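Local atomic coordinates of ESSB (Geobacillus thermodenitrificans, PDB entry 2YNQ), a protein that is a membrane component of the type VII secretion system, represented here by its extracellular, largely helical fragment, and probably helps export proteins across the cell envelope. Residues 19-28 against 45-54. Sequence-based numbering, arbitrary orientation.
Sequences FLQNKYSDVI and YELASSYVMT. With NA (sodium ion), chain G.
Phe19 drives its ring into a hole on helix 41-53 lined by Tyr45, Glu46, Ser49 and Ser50, a knob-into-holes fit. Its CB lies 4.0 Å from Glu46 CG, and Glu46 CG lies over one face of the ring, nearest Phe19 CD2 and CG. CD1 meets Ser50 OG at the ring edge, CE1 reaches Ser49 CB at 3.7 Å, and CE2 and CZ end against Tyr45 CE2. With chi1 at -176°, Phe19 CG points opposite its own backbone N, which lays one ring face on Glu46 CA in a CH-pi contact. The Glu46 carboxylate continues past the ring to Thr16 and Ser15 of helix 7-19. With Phe19 cut back to an alanine, the hole among Glu46, Ser49 and Ser50 would probably lose its filling, and Tyr45 this aromatic neighbour. Past the Schellman motif at Asn22, where Gln21 O binds a sodium ion together with Gln136 of the second subunit, helix segment 24-28 crosses segment 45-53 at -127°, the axes 8.8 Å apart at their closest. Small Ser50 is the reciprocal knob, among Phe19, Tyr24, Val27 and Ile28; its OG is turned back onto Glu46 O (2.7 Å). Met53 CB sits over the centre of the Tyr24 ring, and Ile28 CG1 covers a face of Tyr51, whose OH shares a water with Ile28 O.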
ATOM      1  N   PHE D  19       9.353  18.561  -7.743  1.00 35.94           N
ATOM      2  CA  PHE D  19      10.071  17.300  -7.672  1.00 36.41           C
ATOM      3  C   PHE D  19      11.478  17.427  -7.126  1.00 37.86           C
ATOM      4  O   PHE D  19      11.909  16.620  -6.283  1.00 38.26           O
ATOM      5  CB  PHE D  19      10.120  16.609  -9.023  1.00 36.05           C
ATOM      6  CG  PHE D  19      10.771  15.271  -8.966  1.00 35.50           C
ATOM      7  CD1 PHE D  19      10.082  14.174  -8.416  1.00 33.09           C
ATOM      8  CD2 PHE D  19      12.078  15.101  -9.435  1.00 33.19           C
ATOM      9  CE1 PHE D  19      10.683  12.939  -8.335  1.00 32.97           C
ATOM     10  CE2 PHE D  19      12.696  13.861  -9.351  1.00 34.21           C
ATOM     11  CZ  PHE D  19      11.997  12.769  -8.806  1.00 33.28           C
ATOM     12  N   LEU D  20      12.199  18.444  -7.603  1.00 38.97           N
ATOM     13  CA  LEU D  20      13.567  18.704  -7.159  1.00 39.62           C
ATOM     14  C   LEU D  20      13.651  18.985  -5.657  1.00 40.45           C
ATOM     15  O   LEU D  20      14.740  18.953  -5.086  1.00 40.40           O
ATOM     16  CB  LEU D  20      14.169  19.850  -7.965  1.00 40.38           C
ATOM     17  CG  LEU D  20      14.519  19.450  -9.392  1.00 40.61           C
ATOM     18  CD1 LEU D  20      15.121  20.611 -10.137  1.00 41.17           C
ATOM     19  CD2 LEU D  20      15.475  18.282  -9.367  1.00 41.83           C
ATOM     20  N   GLN D  21      12.482  19.233  -5.052  1.00 40.63           N
ATOM     21  CA  GLN D  21      12.286  19.471  -3.625  1.00 41.75           C
ATOM     22  C   GLN D  21      11.619  18.305  -2.909  1.00 41.57           C
ATOM     23  O   GLN D  21      11.240  18.448  -1.732  1.00 41.55           O
ATOM     24  CB  GLN D  21      11.291  20.609  -3.447  1.00 42.09           C
ATOM     25  CG  GLN D  21      11.866  21.939  -3.415  1.00 43.81           C
ATOM     26  CD  GLN D  21      10.790  22.990  -3.334  1.00 44.82           C
ATOM     27  OE1 GLN D  21      10.476  23.477  -2.242  1.00 46.52           O
ATOM     28  NE2 GLN D  21      10.218  23.356  -4.484  1.00 42.13           N
ATOM     29  N   ASN D  22      11.384  17.205  -3.635  1.00 40.73           N
ATOM     30  CA  ASN D  22      10.724  16.007  -3.085  1.00 39.94           C
ATOM     31  C   ASN D  22       9.266  16.236  -2.713  1.00 39.68           C
ATOM     32  O   ASN D  22       8.741  15.598  -1.815  1.00 39.70           O
ATOM     33  CB  ASN D  22      11.469  15.505  -1.856  1.00 40.08           C
ATOM     34  CG  ASN D  22      12.963  15.471  -2.053  1.00 41.23           C
ATOM     35  OD1 ASN D  22      13.460  14.827  -2.984  1.00 41.11           O
ATOM     36  ND2 ASN D  22      13.704  16.144  -1.155  1.00 40.31           N
ATOM     37  N   LYS D  23       8.607  17.156  -3.390  1.00 39.63           N
ATOM     38  CA  LYS D  23       7.207  17.430  -3.081  1.00 40.24           C
ATOM     39  C   LYS D  23       6.312  16.545  -3.931  1.00 39.82           C
ATOM     40  O   LYS D  23       5.598  17.016  -4.821  1.00 40.19           O
ATOM     41  CB  LYS D  23       6.887  18.915  -3.270  1.00 40.47           C
ATOM     42  CG  LYS D  23       7.425  19.757  -2.126  1.00 41.49           C
ATOM     43  CD  LYS D  23       7.073  21.210  -2.268  1.00 43.51           C
ATOM     44  CE  LYS D  23       7.622  21.993  -1.095  1.00 47.05           C
ATOM     45  NZ  LYS D  23       7.058  23.362  -1.120  1.00 51.43           N
ATOM     46  N   TYR D  24       6.368  15.252  -3.638  1.00 39.90           N
ATOM     47  CA  TYR D  24       5.697  14.232  -4.436  1.00 39.37           C
ATOM     48  C   TYR D  24       4.192  14.496  -4.625  1.00 39.28           C
ATOM     49  O   TYR D  24       3.713  14.506  -5.756  1.00 38.58           O
ATOM     50  CB  TYR D  24       5.966  12.832  -3.852  1.00 39.21           C
ATOM     51  CG  TYR D  24       7.441  12.535  -3.627  1.00 38.85           C
ATOM     52  CD1 TYR D  24       8.336  12.555  -4.683  1.00 39.59           C
ATOM     53  CD2 TYR D  24       7.935  12.229  -2.359  1.00 40.54           C
ATOM     54  CE1 TYR D  24       9.683  12.289  -4.489  1.00 39.43           C
ATOM     55  CE2 TYR D  24       9.292  11.960  -2.155  1.00 40.31           C
ATOM     56  CZ  TYR D  24      10.153  11.992  -3.238  1.00 40.21           C
ATOM     57  OH  TYR D  24      11.500  11.741  -3.086  1.00 41.91           O
ATOM     58  N   SER D  25       3.474  14.738  -3.529  1.00 39.78           N
ATOM     59  CA  SER D  25       2.032  14.956  -3.585  1.00 40.70           C
ATOM     60  C   SER D  25       1.720  16.088  -4.543  1.00 40.98           C
ATOM     61  O   SER D  25       0.812  15.993  -5.369  1.00 41.37           O
ATOM     62  CB  SER D  25       1.446  15.285  -2.203  1.00 41.30           C
ATOM     63  OG  SER D  25       1.859  14.346  -1.218  1.00 41.96           O
ATOM     64  N   ASP D  26       2.508  17.147  -4.456  1.00 41.91           N
ATOM     65  CA  ASP D  26       2.251  18.358  -5.218  1.00 42.52           C
ATOM     66  C   ASP D  26       2.588  18.170  -6.692  1.00 41.07           C
ATOM     67  O   ASP D  26       1.947  18.779  -7.555  1.00 41.63           O
ATOM     68  CB  ASP D  26       3.021  19.526  -4.605  1.00 44.05           C
ATOM     69  CG  ASP D  26       2.291  20.847  -4.739  1.00 49.74           C
ATOM     70  OD1 ASP D  26       1.331  20.943  -5.561  1.00 56.32           O
ATOM     71  OD2 ASP D  26       2.684  21.808  -4.028  1.00 55.30           O
ATOM     72  N   VAL D  27       3.586  17.328  -6.979  1.00 39.39           N
ATOM     73  CA  VAL D  27       3.902  16.941  -8.345  1.00 38.11           C
ATOM     74  C   VAL D  27       2.701  16.246  -8.955  1.00 38.21           C
ATOM     75  O   VAL D  27       2.312  16.551 -10.080  1.00 38.58           O
ATOM     76  CB  VAL D  27       5.106  15.972  -8.404  1.00 38.22           C
ATOM     77  CG1 VAL D  27       5.214  15.317  -9.775  1.00 34.96           C
ATOM     78  CG2 VAL D  27       6.396  16.688  -8.037  1.00 36.96           C
ATOM     79  N   ILE D  28       2.118  15.326  -8.183  1.00 38.11           N
ATOM     80  CA  ILE D  28       0.974  14.524  -8.593  1.00 37.91           C
ATOM     81  C   ILE D  28      -0.232  15.388  -8.934  1.00 39.21           C
ATOM     82  O   ILE D  28      -0.767  15.243 -10.017  1.00 38.55           O
ATOM     83  CB  ILE D  28       0.630  13.431  -7.536  1.00 38.29           C
ATOM     84  CG1 ILE D  28       1.667  12.306  -7.623  1.00 36.95           C
ATOM     85  CG2 ILE D  28      -0.807  12.872  -7.712  1.00 35.79           C
ATOM     86  CD1 ILE D  28       1.778  11.436  -6.364  1.00 34.25           C
ATOM     87  N   TYR D  45       9.324  10.474 -15.597  1.00 38.46           N
ATOM     88  CA  TYR D  45      10.216  10.084 -14.505  1.00 38.27           C
ATOM     89  C   TYR D  45       9.802  10.722 -13.194  1.00 38.07           C
ATOM     90  O   TYR D  45       9.730  10.043 -12.161  1.00 38.34           O
ATOM     91  CB  TYR D  45      11.671  10.472 -14.820  1.00 38.91           C
ATOM     92  CG  TYR D  45      12.608  10.340 -13.636  1.00 40.08           C
ATOM     93  CD1 TYR D  45      12.955   9.087 -13.143  1.00 40.32           C
ATOM     94  CD2 TYR D  45      13.135  11.471 -12.994  1.00 39.92           C
ATOM     95  CE1 TYR D  45      13.803   8.958 -12.039  1.00 43.08           C
ATOM     96  CE2 TYR D  45      13.988  11.359 -11.889  1.00 40.05           C
ATOM     97  CZ  TYR D  45      14.324  10.095 -11.412  1.00 43.34           C
ATOM     98  OH  TYR D  45      15.169   9.930 -10.314  1.00 42.51           O
ATOM     99  N   GLU D  46       9.543  12.032 -13.240  1.00 37.44           N
ATOM    100  CA  GLU D  46       9.131  12.791 -12.070  1.00 36.42           C
ATOM    101  C   GLU D  46       7.829  12.246 -11.492  1.00 36.14           C
ATOM    102  O   GLU D  46       7.732  12.029 -10.272  1.00 36.26           O
ATOM    103  CB  GLU D  46       8.971  14.290 -12.390  1.00 36.11           C
ATOM    104  CG  GLU D  46      10.281  15.026 -12.710  1.00 36.02           C
ATOM    105  CD  GLU D  46      10.070  16.489 -13.187  1.00 38.24           C
ATOM    106  OE1 GLU D  46       8.958  17.052 -13.054  1.00 36.60           O
ATOM    107  OE2 GLU D  46      11.032  17.092 -13.707  1.00 38.44           O
ATOM    108  N   LEU D  47       6.835  12.044 -12.359  1.00 35.37           N
ATOM    109  CA  LEU D  47       5.508  11.588 -11.944  1.00 35.50           C
ATOM    110  C   LEU D  47       5.566  10.162 -11.386  1.00 35.14           C
ATOM    111  O   LEU D  47       5.088   9.886 -10.286  1.00 34.95           O
ATOM    112  CB  LEU D  47       4.527  11.664 -13.117  1.00 35.50           C
ATOM    113  CG  LEU D  47       3.040  11.472 -12.786  1.00 37.14           C
ATOM    114  CD1 LEU D  47       2.601  12.353 -11.587  1.00 36.74           C
ATOM    115  CD2 LEU D  47       2.143  11.725 -14.021  1.00 36.08           C
ATOM    116  N   ALA D  48       6.226   9.284 -12.132  1.00 35.32           N
ATOM    117  CA  ALA D  48       6.311   7.894 -11.768  1.00 35.25           C
ATOM    118  C   ALA D  48       7.074   7.764 -10.475  1.00 35.53           C
ATOM    119  O   ALA D  48       6.663   7.000  -9.595  1.00 36.02           O
ATOM    120  CB  ALA D  48       6.945   7.077 -12.880  1.00 34.86           C
ATOM    121  N   SER D  49       8.150   8.531 -10.321  1.00 36.02           N
ATOM    122  CA  SER D  49       8.893   8.472  -9.061  1.00 36.67           C
ATOM    123  C   SER D  49       7.985   8.927  -7.972  1.00 36.21           C
ATOM    124  O   SER D  49       7.949   8.315  -6.909  1.00 36.62           O
ATOM    125  CB  SER D  49      10.173   9.323  -9.039  1.00 36.69           C
ATOM    126  OG  SER D  49      11.031   8.959 -10.095  1.00 38.79           O
ATOM    127  N   SER D  50       7.218   9.976  -8.242  1.00 36.46           N
ATOM    128  CA  SER D  50       6.380  10.541  -7.200  1.00 37.14           C
ATOM    129  C   SER D  50       5.315   9.529  -6.775  1.00 37.60           C
ATOM    130  O   SER D  50       5.082   9.360  -5.576  1.00 38.77           O
ATOM    131  CB  SER D  50       5.762  11.863  -7.628  1.00 36.99           C
ATOM    132  OG  SER D  50       6.776  12.831  -7.834  1.00 38.43           O
ATOM    133  N   TYR D  51       4.701   8.833  -7.735  1.00 36.61           N
ATOM    134  CA  TYR D  51       3.734   7.808  -7.370  1.00 36.72           C
ATOM    135  C   TYR D  51       4.388   6.664  -6.634  1.00 37.83           C
ATOM    136  O   TYR D  51       3.900   6.228  -5.579  1.00 38.56           O
ATOM    137  CB  TYR D  51       2.974   7.284  -8.588  1.00 35.58           C
ATOM    138  CG  TYR D  51       1.853   8.181  -9.046  1.00 33.35           C
ATOM    139  CD1 TYR D  51       0.762   8.459  -8.215  1.00 31.69           C
ATOM    140  CD2 TYR D  51       1.881   8.749 -10.307  1.00 32.16           C
ATOM    141  CE1 TYR D  51      -0.298   9.276  -8.654  1.00 32.83           C
ATOM    142  CE2 TYR D  51       0.850   9.561 -10.758  1.00 32.88           C
ATOM    143  CZ  TYR D  51      -0.234   9.823  -9.933  1.00 34.48           C
ATOM    144  OH  TYR D  51      -1.235  10.633 -10.414  1.00 36.64           O
ATOM    145  N   VAL D  52       5.507   6.187  -7.160  1.00 38.59           N
ATOM    146  CA  VAL D  52       6.126   5.018  -6.573  1.00 39.83           C
ATOM    147  C   VAL D  52       6.615   5.317  -5.155  1.00 40.75           C
ATOM    148  O   VAL D  52       6.569   4.446  -4.293  1.00 41.35           O
ATOM    149  CB  VAL D  52       7.233   4.399  -7.500  1.00 40.62           C
ATOM    150  CG1 VAL D  52       8.622   4.546  -6.906  1.00 40.85           C
ATOM    151  CG2 VAL D  52       6.977   2.928  -7.676  1.00 42.06           C
ATOM    152  N   MET D  53       7.046   6.556  -4.906  1.00 40.67           N
ATOM    153  CA  MET D  53       7.564   6.915  -3.594  1.00 41.82           C
ATOM    154  C   MET D  53       6.453   6.977  -2.559  1.00 41.68           C
ATOM    155  O   MET D  53       6.705   6.848  -1.341  1.00 42.29           O
ATOM    156  CB  MET D  53       8.300   8.263  -3.629  1.00 42.36           C
ATOM    157  CG  MET D  53       9.625   8.258  -4.388  1.00 45.64           C
ATOM    158  SD  MET D  53      10.903   7.292  -3.553  1.00 56.89           S
ATOM    159  CE  MET D  53      10.953   8.151  -1.980  1.00 51.80           C
ATOM    160  N   THR D  54       5.229   7.185  -3.035  1.00 40.44           N
ATOM    161  CA  THR D  54       4.095   7.374  -2.143  1.00 40.56           C
ATOM    162  C   THR D  54       3.119   6.190  -2.201  1.00 41.10           C
ATOM    163  O   THR D  54       2.012   6.268  -1.674  1.00 41.51           O
ATOM    164  CB  THR D  54       3.345   8.682  -2.486  1.00 40.30           C
ATOM    165  OG1 THR D  54       2.921   8.651  -3.856  1.00 39.13           O
ATOM    166  CG2 THR D  54       4.243   9.872  -2.294  1.00 39.81           C
TER
HETATM  167 NA    NA G1393      11.264  19.253   0.678  1.00 56.49          NA
HETATM  168  O   HOH W   1      11.201  21.654   0.090  1.00 55.30           O
HETATM  169  O   HOH W   2      -0.754  13.100 -11.710  1.00 37.17           O
HETATM  170  O   HOH W   3      13.842  19.794   0.119  1.00 49.72           O
HETATM  171  O   HOH W   4      11.414  20.257   2.868  1.00 75.32           O